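Local coordinates for 1-deoxy-D-xylulose 5-phosphate reductoisomerase (Moraxella catarrhalis, PDB 4ZQG), which catalyses the NAD(P)H-dependent rearrangement and reduction of 1-deoxy-D-xylulose 5-phosphate to 2-C-methyl-D-erythritol 4-phosphate in the MEP pathway of isoprenoid biosynthesis, at residues 274-282 with 295-303; 188-196 with 208-216. All blocks are in the same frame, centred on the assembly; numbering follows the deposited sequence.

Contact 1 (274-282 with 295-303). With NAD (nicotinamide-adenine-dinucleotide), chain C.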
loop_
_atom_site.group_PDB
_atom_site.type_symbol
_atom_site.label_atom_id
_atom_site.label_comp_id
_atom_site.label_asym_id
_atom_site.label_seq_id
_atom_site.Cartn_x
_atom_site.Cartn_y
_atom_site.Cartn_z
ATOM N N GLN A 274 4.268 -0.915 -0.045
ATOM C CA GLN A 274 4.504 -2.055 0.866
ATOM C C GLN A 274 5.583 -1.704 1.871
ATOM O O GLN A 274 6.646 -1.265 1.494
ATOM C CB GLN A 274 4.891 -3.254 0.049
ATOM C CG GLN A 274 4.764 -4.626 0.709
ATOM C CD GLN A 274 6.015 -5.091 1.432
ATOM O OE1 GLN A 274 6.990 -4.383 1.581
ATOM N NE2 GLN A 274 5.948 -6.299 1.936
ATOM N N LEU A 275 5.263 -1.825 3.152
ATOM C CA LEU A 275 6.221 -1.647 4.255
ATOM C C LEU A 275 6.428 -3.026 4.961
ATOM O O LEU A 275 5.566 -3.920 4.901
ATOM C CB LEU A 275 5.747 -0.630 5.317
ATOM C CG LEU A 275 5.890 0.885 5.079
ATOM C CD1 LEU A 275 4.977 1.301 3.949
ATOM C CD2 LEU A 275 5.543 1.700 6.300
ATOM N N GLY A 276 7.550 -3.161 5.654
ATOM C CA GLY A 276 7.845 -4.395 6.368
ATOM C C GLY A 276 9.273 -4.399 6.869
ATOM O O GLY A 276 10.072 -3.538 6.495
ATOM N N THR A 277 9.615 -5.361 7.727
ATOM C CA THR A 277 10.984 -5.393 8.146
ATOM C C THR A 277 11.643 -5.944 6.928
ATOM O O THR A 277 11.018 -6.686 6.187
ATOM C CB THR A 277 11.264 -6.230 9.388
ATOM O OG1 THR A 277 11.354 -7.593 9.021
ATOM C CG2 THR A 277 10.182 -6.058 10.394
ATOM N N PRO A 278 12.874 -5.520 6.669
ATOM C CA PRO A 278 13.620 -5.978 5.516
ATOM C C PRO A 278 14.160 -7.440 5.719
ATOM O O PRO A 278 15.204 -7.640 6.275
ATOM C CB PRO A 278 14.749 -4.977 5.448
ATOM C CG PRO A 278 14.983 -4.611 6.875
ATOM C CD PRO A 278 13.631 -4.559 7.474
ATOM N N ASP A 279 13.386 -8.404 5.245
ATOM C CA ASP A 279 13.575 -9.769 5.441
ATOM C C ASP A 279 12.931 -10.439 4.267
ATOM O O ASP A 279 11.710 -10.417 4.160
ATOM C CB ASP A 279 12.833 -10.219 6.671
ATOM C CG ASP A 279 13.156 -11.693 7.032
ATOM O OD1 ASP A 279 13.645 -11.895 8.137
ATOM O OD2 ASP A 279 12.954 -12.637 6.219
ATOM N N MET A 280 13.704 -11.119 3.434
ATOM C CA MET A 280 13.148 -11.682 2.213
ATOM C C MET A 280 12.119 -12.778 2.413
ATOM O O MET A 280 11.515 -13.205 1.449
ATOM C CB MET A 280 14.265 -12.233 1.326
ATOM C CG MET A 280 15.190 -11.174 0.742
ATOM S SD MET A 280 14.364 -9.929 -0.262
ATOM C CE MET A 280 13.657 -10.881 -1.589
ATOM N N LYS A 281 11.920 -13.276 3.633
ATOM C CA LYS A 281 10.845 -14.248 3.835
ATOM C C LYS A 281 9.464 -13.675 3.559
ATOM O O LYS A 281 8.574 -14.406 3.143
ATOM C CB LYS A 281 10.880 -14.851 5.228
ATOM C CG LYS A 281 12.060 -15.760 5.455
ATOM C CD LYS A 281 11.982 -16.557 6.762
ATOM C CE LYS A 281 12.041 -15.667 7.981
ATOM N NZ LYS A 281 13.375 -15.030 8.137
ATOM N N THR A 282 9.296 -12.363 3.742
ATOM C CA THR A 282 8.005 -11.737 3.468
ATOM C C THR A 282 7.633 -11.874 1.996
ATOM O O THR A 282 6.615 -12.468 1.677
ATOM C CB THR A 282 7.948 -10.298 3.985
ATOM O OG1 THR A 282 7.764 -10.294 5.406
ATOM C CG2 THR A 282 6.824 -9.580 3.384
ATOM N N LYS A 295 1.746 -17.370 7.149
ATOM C CA LYS A 295 2.790 -16.876 8.049
ATOM C C LYS A 295 4.168 -17.085 7.423
ATOM O O LYS A 295 4.399 -18.084 6.792
ATOM C CB LYS A 295 2.706 -17.577 9.388
ATOM C CG LYS A 295 1.528 -17.105 10.204
ATOM C CD LYS A 295 1.262 -17.921 11.454
ATOM C CE LYS A 295 0.660 -17.088 12.571
ATOM N NZ LYS A 295 0.626 -17.879 13.839
ATOM N N SER A 296 5.062 -16.123 7.579
ATOM C CA SER A 296 6.381 -16.190 6.983
ATOM C C SER A 296 7.519 -16.439 8.001
ATOM O O SER A 296 8.657 -16.757 7.614
ATOM C CB SER A 296 6.667 -14.867 6.350
ATOM O OG SER A 296 6.614 -13.910 7.374
ATOM N N GLY A 297 7.245 -16.257 9.283
ATOM C CA GLY A 297 8.293 -16.363 10.288
ATOM C C GLY A 297 9.153 -15.129 10.444
ATOM O O GLY A 297 10.162 -15.152 11.086
ATOM N N VAL A 298 8.772 -14.014 9.849
ATOM C CA VAL A 298 9.534 -12.800 10.062
ATOM C C VAL A 298 9.090 -12.226 11.392
ATOM O O VAL A 298 7.987 -12.537 11.907
ATOM C CB VAL A 298 9.336 -11.757 8.941
ATOM C CG1 VAL A 298 9.537 -12.403 7.588
ATOM C CG2 VAL A 298 7.982 -11.075 9.033
ATOM N N MET A 299 9.957 -11.425 11.971
ATOM C CA MET A 299 9.566 -10.626 13.105
ATOM C C MET A 299 8.915 -9.376 12.528
ATOM O O MET A 299 9.580 -8.618 11.805
ATOM C CB MET A 299 10.811 -10.258 13.917
ATOM C CG MET A 299 11.452 -11.442 14.652
ATOM S SD MET A 299 13.078 -11.039 15.349
ATOM C CE MET A 299 12.592 -9.514 16.177
ATOM N N PRO A 300 7.622 -9.136 12.820
ATOM C CA PRO A 300 6.962 -8.026 12.082
ATOM C C PRO A 300 7.499 -6.678 12.471
ATOM O O PRO A 300 8.035 -6.508 13.550
ATOM C CB PRO A 300 5.487 -8.146 12.476
ATOM C CG PRO A 300 5.352 -9.482 13.135
ATOM C CD PRO A 300 6.685 -9.789 13.743
ATOM N N LEU A 301 7.405 -5.743 11.556
ATOM C CA LEU A 301 7.768 -4.383 11.824
ATOM C C LEU A 301 6.960 -3.867 13.014
ATOM O O LEU A 301 5.750 -4.052 13.072
ATOM C CB LEU A 301 7.467 -3.569 10.560
ATOM C CG LEU A 301 7.938 -2.128 10.534
ATOM C CD1 LEU A 301 9.429 -1.961 10.792
ATOM C CD2 LEU A 301 7.593 -1.568 9.185
ATOM N N ASP A 302 7.638 -3.219 13.954
ATOM C CA ASP A 302 6.988 -2.537 15.075
ATOM C C ASP A 302 6.899 -1.011 14.809
ATOM O O ASP A 302 7.911 -0.283 14.926
ATOM C CB ASP A 302 7.773 -2.786 16.360
ATOM C CG ASP A 302 7.221 -2.013 17.565
ATOM O OD1 ASP A 302 7.979 -1.866 18.519
ATOM O OD2 ASP A 302 6.037 -1.579 17.591
ATOM N N LEU A 303 5.692 -0.530 14.488
ATOM C CA LEU A 303 5.522 0.861 14.085
ATOM C C LEU A 303 5.801 1.824 15.218
ATOM O O LEU A 303 6.225 2.929 14.989
ATOM C CB LEU A 303 4.121 1.119 13.569
ATOM C CG LEU A 303 3.697 0.299 12.374
ATOM C CD1 LEU A 303 2.217 0.467 12.172
ATOM C CD2 LEU A 303 4.466 0.709 11.145
HETATM P PA NAD C . 23.938 -16.334 -3.524
HETATM O O1A NAD C . 25.245 -15.901 -4.096
HETATM O O2A NAD C . 23.699 -16.336 -2.029
HETATM O O5B NAD C . 23.456 -17.754 -4.129
HETATM C C5B NAD C . 23.405 -18.050 -5.515
HETATM C C4B NAD C . 22.880 -19.474 -5.758
HETATM O O4B NAD C . 23.052 -19.757 -7.158
HETATM C C3B NAD C . 23.634 -20.556 -4.972
HETATM O O3B NAD C . 22.768 -21.610 -4.541
HETATM C C2B NAD C . 24.636 -21.084 -5.986
HETATM O O2B NAD C . 24.878 -22.484 -5.867
HETATM C C1B NAD C . 24.009 -20.798 -7.346
HETATM N N9A NAD C . 25.043 -20.434 -8.360
HETATM C C8A NAD C . 26.012 -19.514 -8.203
HETATM N N7A NAD C . 26.795 -19.432 -9.304
HETATM C C5A NAD C . 26.338 -20.313 -10.193
HETATM C C6A NAD C . 26.760 -20.705 -11.556
HETATM N N6A NAD C . 27.832 -20.096 -12.156
HETATM N N1A NAD C . 26.023 -21.676 -12.135
HETATM C C2A NAD C . 24.974 -22.284 -11.507
HETATM N N3A NAD C . 24.540 -21.983 -10.261
HETATM C C4A NAD C . 25.186 -21.000 -9.572
HETATM O O3 NAD C . 22.835 -15.394 -4.243
HETATM P PN NAD C . 21.581 -14.607 -3.604
HETATM O O1N NAD C . 22.184 -13.425 -2.876
HETATM O O2N NAD C . 20.654 -15.627 -2.988
HETATM O O5D NAD C . 20.953 -14.097 -4.992
HETATM C C5D NAD C . 20.124 -14.937 -5.798
HETATM C C4D NAD C . 19.373 -14.096 -6.834
HETATM O O4D NAD C . 18.251 -13.421 -6.259
HETATM C C3D NAD C . 20.278 -13.023 -7.411
HETATM O O3D NAD C . 19.925 -12.869 -8.781
HETATM C C2D NAD C . 19.972 -11.791 -6.589
HETATM O O2D NAD C . 20.301 -10.590 -7.303
HETATM C C1D NAD C . 18.483 -11.997 -6.286
HETATM N N1N NAD C . 18.075 -11.370 -5.020
HETATM C C2N NAD C . 18.618 -11.758 -3.839
HETATM C C3N NAD C . 18.249 -11.132 -2.631
HETATM C C7N NAD C . 18.808 -11.550 -1.294
HETATM O O7N NAD C . 18.257 -11.190 -0.269
HETATM N N7N NAD C . 19.891 -12.324 -1.232
HETATM C C4N NAD C . 17.311 -10.112 -2.672
HETATM C C5N NAD C . 16.772 -9.762 -3.885
HETATM C C6N NAD C . 17.159 -10.389 -5.056
HETATM O O HOH W 1 7.044 -6.686 8.546
#
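Two successive bends near the end of Lys-281, at chi3 (-65°) and chi4 (-68°), swing its amine back toward Asp-279 while the methylene shaft lies against the loop 295-303. CD of Lys-281 comes within 3.4 Å of Ser-296 O. Asp-279 has its carboxylate trans to the backbone N (chi1 -173°), which suits it to two tasks. OD2 takes the backbone N-H of Lys-281 on its anti lone pair (N to OD2 2.9 Å), a capping bond where the chain turns into a helix, and both carboxylate oxygens meet Lys-281 NZ on their syn sides in a salt bridge, NZ lying 3.1 Å from OD2. The pairing fixes the rotation of the carboxylate. In the conformer given, CG1 of Val-298 lies against Lys-281 CB, the Asp-279 carboxylate and Thr-282 OG1, but the residue has a second conformer and these approaches are doubtful. Ser-296 OG closes an ST turn by accepting from Val-298 N.

Farther along, Leu-301 points its CD2 branch at the backbone of Gly-276, 3.9 Å from the N atom. One water accepts from the backbone N atoms of Thr-277 and Leu-301, bridging the two segments. Thr-277 OG1 gives Met-299 O only a weak bond; its methyl is modelled so near the Met-299 carbonyl and Leu-301 N that the assignment of these two branches is doubtful.

The contact joins the approach to helix 281-289 with the loop that follows it. Strand 271-275 extends its sheet across the dimer interface, Thr-282 OG1 and Ser-296 OG both bond to Asp-268 O of the second subunit, helix 17-26 packs on Lys-281, and Met-280 faces the nicotinamide of NAD.

Contact 2 (188-196 with 208-216). With FOM (3-[formyl(hydroxy)amino]propylphosphonic acid), chain E.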
loop_
_atom_site.group_PDB
_atom_site.type_symbol
_atom_site.label_atom_id
_atom_site.label_comp_id
_atom_site.label_asym_id
_atom_site.label_seq_id
_atom_site.Cartn_x
_atom_site.Cartn_y
_atom_site.Cartn_z
ATOM N N THR A 188 12.278 2.137 -4.085
ATOM C CA THR A 188 13.060 2.581 -2.917
ATOM C C THR A 188 14.489 1.973 -2.973
ATOM O O THR A 188 14.671 0.878 -3.436
ATOM C CB THR A 188 12.324 2.173 -1.618
ATOM O OG1 THR A 188 11.663 0.899 -1.828
ATOM C CG2 THR A 188 11.269 3.177 -1.301
ATOM N N ALA A 189 15.474 2.703 -2.483
ATOM C CA ALA A 189 16.842 2.279 -2.473
ATOM C C ALA A 189 17.458 2.649 -1.137
ATOM O O ALA A 189 17.317 3.817 -0.693
ATOM C CB ALA A 189 17.593 3.011 -3.557
ATOM N N SER A 190 18.154 1.694 -0.498
ATOM C CA SER A 190 18.746 1.979 0.815
ATOM C C SER A 190 19.832 3.021 0.717
ATOM O O SER A 190 20.175 3.661 1.707
ATOM C CB SER A 190 19.359 0.765 1.443
ATOM O OG SER A 190 20.609 0.527 0.843
ATOM N N GLY A 191 20.416 3.158 -0.466
ATOM C CA GLY A 191 21.574 4.008 -0.622
ATOM C C GLY A 191 22.851 3.274 -0.288
ATOM O O GLY A 191 23.926 3.829 -0.477
ATOM N N GLY A 192 22.724 2.046 0.239
ATOM C CA GLY A 192 23.846 1.176 0.617
ATOM C C GLY A 192 24.787 1.690 1.697
ATOM O O GLY A 192 24.558 2.733 2.290
ATOM N N SER A 193 25.890 0.958 1.895
ATOM C CA SER A 193 26.913 1.254 2.904
ATOM C C SER A 193 27.617 2.603 2.788
ATOM O O SER A 193 28.308 2.989 3.719
ATOM C CB SER A 193 27.993 0.192 2.846
ATOM O OG SER A 193 27.487 -1.093 3.169
ATOM N N PHE A 194 27.510 3.299 1.662
ATOM C CA PHE A 194 28.280 4.537 1.490
ATOM C C PHE A 194 27.429 5.757 1.223
ATOM O O PHE A 194 27.974 6.844 0.994
ATOM C CB PHE A 194 29.321 4.382 0.367
ATOM C CG PHE A 194 30.381 3.351 0.671
ATOM C CD1 PHE A 194 30.193 2.012 0.313
ATOM C CD2 PHE A 194 31.543 3.712 1.341
ATOM C CE1 PHE A 194 31.147 1.063 0.610
ATOM C CE2 PHE A 194 32.501 2.762 1.640
ATOM C CZ PHE A 194 32.304 1.435 1.270
ATOM N N LEU A 195 26.105 5.588 1.270
ATOM C CA LEU A 195 25.191 6.702 1.124
ATOM C C LEU A 195 25.724 7.955 1.829
ATOM O O LEU A 195 25.846 9.033 1.213
ATOM C CB LEU A 195 23.806 6.370 1.702
ATOM C CG LEU A 195 22.907 7.618 1.891
ATOM C CD1 LEU A 195 22.644 8.300 0.557
ATOM C CD2 LEU A 195 21.604 7.271 2.577
ATOM N N ASP A 196 26.051 7.792 3.109
ATOM C CA ASP A 196 26.368 8.911 3.974
ATOM C C ASP A 196 27.869 9.019 4.186
ATOM O O ASP A 196 28.335 9.175 5.301
ATOM C CB ASP A 196 25.621 8.732 5.309
ATOM C CG ASP A 196 25.272 10.042 5.964
ATOM O OD1 ASP A 196 24.908 10.994 5.235
ATOM O OD2 ASP A 196 25.352 10.112 7.206
ATOM N N LYS A 208 35.210 -5.870 2.716
ATOM C CA LYS A 208 34.500 -5.991 4.008
ATOM C C LYS A 208 33.462 -4.841 4.184
ATOM O O LYS A 208 32.316 -5.120 4.523
ATOM C CB LYS A 208 35.515 -6.018 5.184
ATOM C CG LYS A 208 35.117 -6.812 6.430
ATOM C CD LYS A 208 33.989 -6.171 7.243
ATOM N N GLU A 209 33.863 -3.576 3.946
ATOM C CA GLU A 209 32.942 -2.416 3.984
ATOM C C GLU A 209 31.782 -2.560 2.991
ATOM O O GLU A 209 30.612 -2.526 3.374
ATOM C CB GLU A 209 33.673 -1.091 3.705
ATOM C CG GLU A 209 34.278 -0.436 4.934
ATOM C CD GLU A 209 35.454 0.473 4.615
ATOM O OE1 GLU A 209 36.615 0.080 4.915
ATOM O OE2 GLU A 209 35.208 1.577 4.068
ATOM N N ALA A 210 32.131 -2.721 1.720
ATOM C CA ALA A 210 31.158 -2.785 0.645
ATOM C C ALA A 210 30.213 -3.986 0.751
ATOM O O ALA A 210 29.033 -3.867 0.398
ATOM C CB ALA A 210 31.870 -2.805 -0.703
ATOM N N VAL A 211 30.730 -5.133 1.204
ATOM C CA VAL A 211 29.962 -6.376 1.192
ATOM C C VAL A 211 28.925 -6.410 2.308
ATOM O O VAL A 211 27.918 -7.091 2.178
ATOM C CB VAL A 211 30.863 -7.643 1.290
ATOM N N ASN A 212 29.164 -5.684 3.397
ATOM C CA ASN A 212 28.268 -5.742 4.543
ATOM C C ASN A 212 27.307 -4.546 4.569
ATOM O O ASN A 212 27.707 -3.377 4.448
ATOM C CB ASN A 212 29.060 -5.945 5.858
ATOM C CG ASN A 212 29.677 -7.353 5.953
ATOM O OD1 ASN A 212 28.967 -8.364 5.924
ATOM N ND2 ASN A 212 31.002 -7.423 6.025
ATOM N N HIS A 213 26.028 -4.875 4.691
ATOM C CA HIS A 213 24.948 -3.934 4.462
ATOM C C HIS A 213 24.252 -3.695 5.787
ATOM O O HIS A 213 23.958 -4.651 6.486
ATOM C CB HIS A 213 23.963 -4.530 3.441
ATOM C CG HIS A 213 22.934 -3.561 2.939
ATOM N ND1 HIS A 213 21.941 -3.048 3.745
ATOM C CD2 HIS A 213 22.732 -3.021 1.714
ATOM C CE1 HIS A 213 21.179 -2.224 3.049
ATOM N NE2 HIS A 213 21.642 -2.187 1.813
ATOM N N PRO A 214 23.966 -2.424 6.130
ATOM C CA PRO A 214 23.300 -2.102 7.416
ATOM C C PRO A 214 22.018 -2.898 7.735
ATOM O O PRO A 214 21.855 -3.352 8.855
ATOM C CB PRO A 214 22.980 -0.608 7.283
ATOM C CG PRO A 214 23.995 -0.086 6.313
ATOM C CD PRO A 214 24.261 -1.206 5.343
ATOM N N ASN A 215 21.143 -3.070 6.751
ATOM C CA ASN A 215 19.829 -3.704 6.927
ATOM C C ASN A 215 19.558 -5.088 6.370
ATOM O O ASN A 215 18.598 -5.737 6.770
ATOM C CB ASN A 215 18.804 -2.787 6.282
ATOM C CG ASN A 215 18.907 -1.388 6.801
ATOM O OD1 ASN A 215 19.223 -1.195 7.981
ATOM N ND2 ASN A 215 18.671 -0.395 5.918
ATOM N N TRP A 216 20.362 -5.537 5.427
ATOM C CA TRP A 216 20.094 -6.780 4.709
ATOM C C TRP A 216 21.288 -7.719 4.818
ATOM O O TRP A 216 22.424 -7.249 4.842
ATOM C CB TRP A 216 19.905 -6.484 3.229
ATOM C CG TRP A 216 18.691 -5.832 2.816
ATOM C CD1 TRP A 216 18.552 -4.534 2.416
ATOM C CD2 TRP A 216 17.412 -6.440 2.665
ATOM N NE1 TRP A 216 17.256 -4.296 2.037
ATOM C CE2 TRP A 216 16.534 -5.446 2.184
ATOM C CE3 TRP A 216 16.915 -7.723 2.901
ATOM C CZ2 TRP A 216 15.201 -5.693 1.942
ATOM C CZ3 TRP A 216 15.584 -7.967 2.664
ATOM C CH2 TRP A 216 14.737 -6.955 2.182
HETATM O O2 FOM E . 17.579 -5.889 -3.478
HETATM N N1 FOM E . 17.260 -5.999 -2.141
HETATM C C1 FOM E . 16.142 -6.467 -1.760
HETATM O O1 FOM E . 15.301 -6.817 -2.571
HETATM C C2 FOM E . 18.272 -5.476 -1.229
HETATM C C3 FOM E . 18.267 -4.012 -1.670
HETATM C C4 FOM E . 19.385 -3.228 -1.044
HETATM P PA1 FOM E . 19.282 -1.619 -1.798
HETATM O OP1 FOM E . 17.898 -0.980 -1.328
HETATM O OP2 FOM E . 19.118 -1.763 -3.245
HETATM O OP3 FOM E . 20.527 -0.624 -1.466
#
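Phe-194 sets its ring against the short helix 207-211, overlapping Glu-209 and Ala-210. CE1 meets Ala-210 CA at 3.8 Å, with that carbon at the ring edge and near the ring plane, whereas CZ approaches Glu-209 CB obliquely at 3.8 Å. The Glu-209 chain crosses the phenylalanine at about a right angle, its carboxylate plane turned 41° from the ring, and OE1 is held by Ser-206. One residue earlier, Ser-193 carries its hydroxyl to the chain leaving the helix: OG lies 2.6 Å from Asn-212 O and also close to the CD of Pro-214. Asn-212 in turn sends ND2 back to Lys-208 O, tying off the helix end.

The second half of the contact belongs to the fosmidomycin pocket. Ser-190 OG sits between its backbone N and carbonyl carbon (chi1 78°), where it accepts from Gly-192 N at 2.7 Å to form an ST turn and also from His-213 NE2 at 3.1 Å. The imidazole bond is not quite flat, since the hydroxyl stands 23° out of the ring plane. At the other side of the ring, ND1 accepts from Asn-215 N almost in plane, so both ring nitrogens are engaged and the rotation of the imidazole is fixed.

Trp-216 lays one indole face beneath the propyl chain of the inhibitor, with FOM C2 3.6 Å from NE1 and offset toward the rim. Ser-190 grips the phosphonate twice, its N reaching OP1 at 2.8 Å and its OG donating to OP3 at 2.6 Å. Two N-H groups point at OG, which probably favours its proton turning to OP3; His-213 lines the pocket itself and also steadies this hydroxyl, consistent with a site that would hold the substrate phosphate likewise.

Contact 2 closes along the chain before contact 1 opens, and their centres lie 19 Å apart. Both reach the same mixed four-stranded sheet: 188-196 leaves strand 182-189, while 274-282 leaves strand 271-275, with strand 260-266 between them in the sheet. They meet directly at Trp-216, whose CZ3 packs 3.4 Å from Pro-278 C and 3.7 Å from Met-280 SD. Contact 2 stays within one subunit beside the phosphonate end of fosmidomycin; contact 1 forms part of the dimer interface and, through Met-280, touches both the inhibitor and NAD. Trp-216 thus lies between the propyl chain of the inhibitor and Met-280, which touches the nicotinamide.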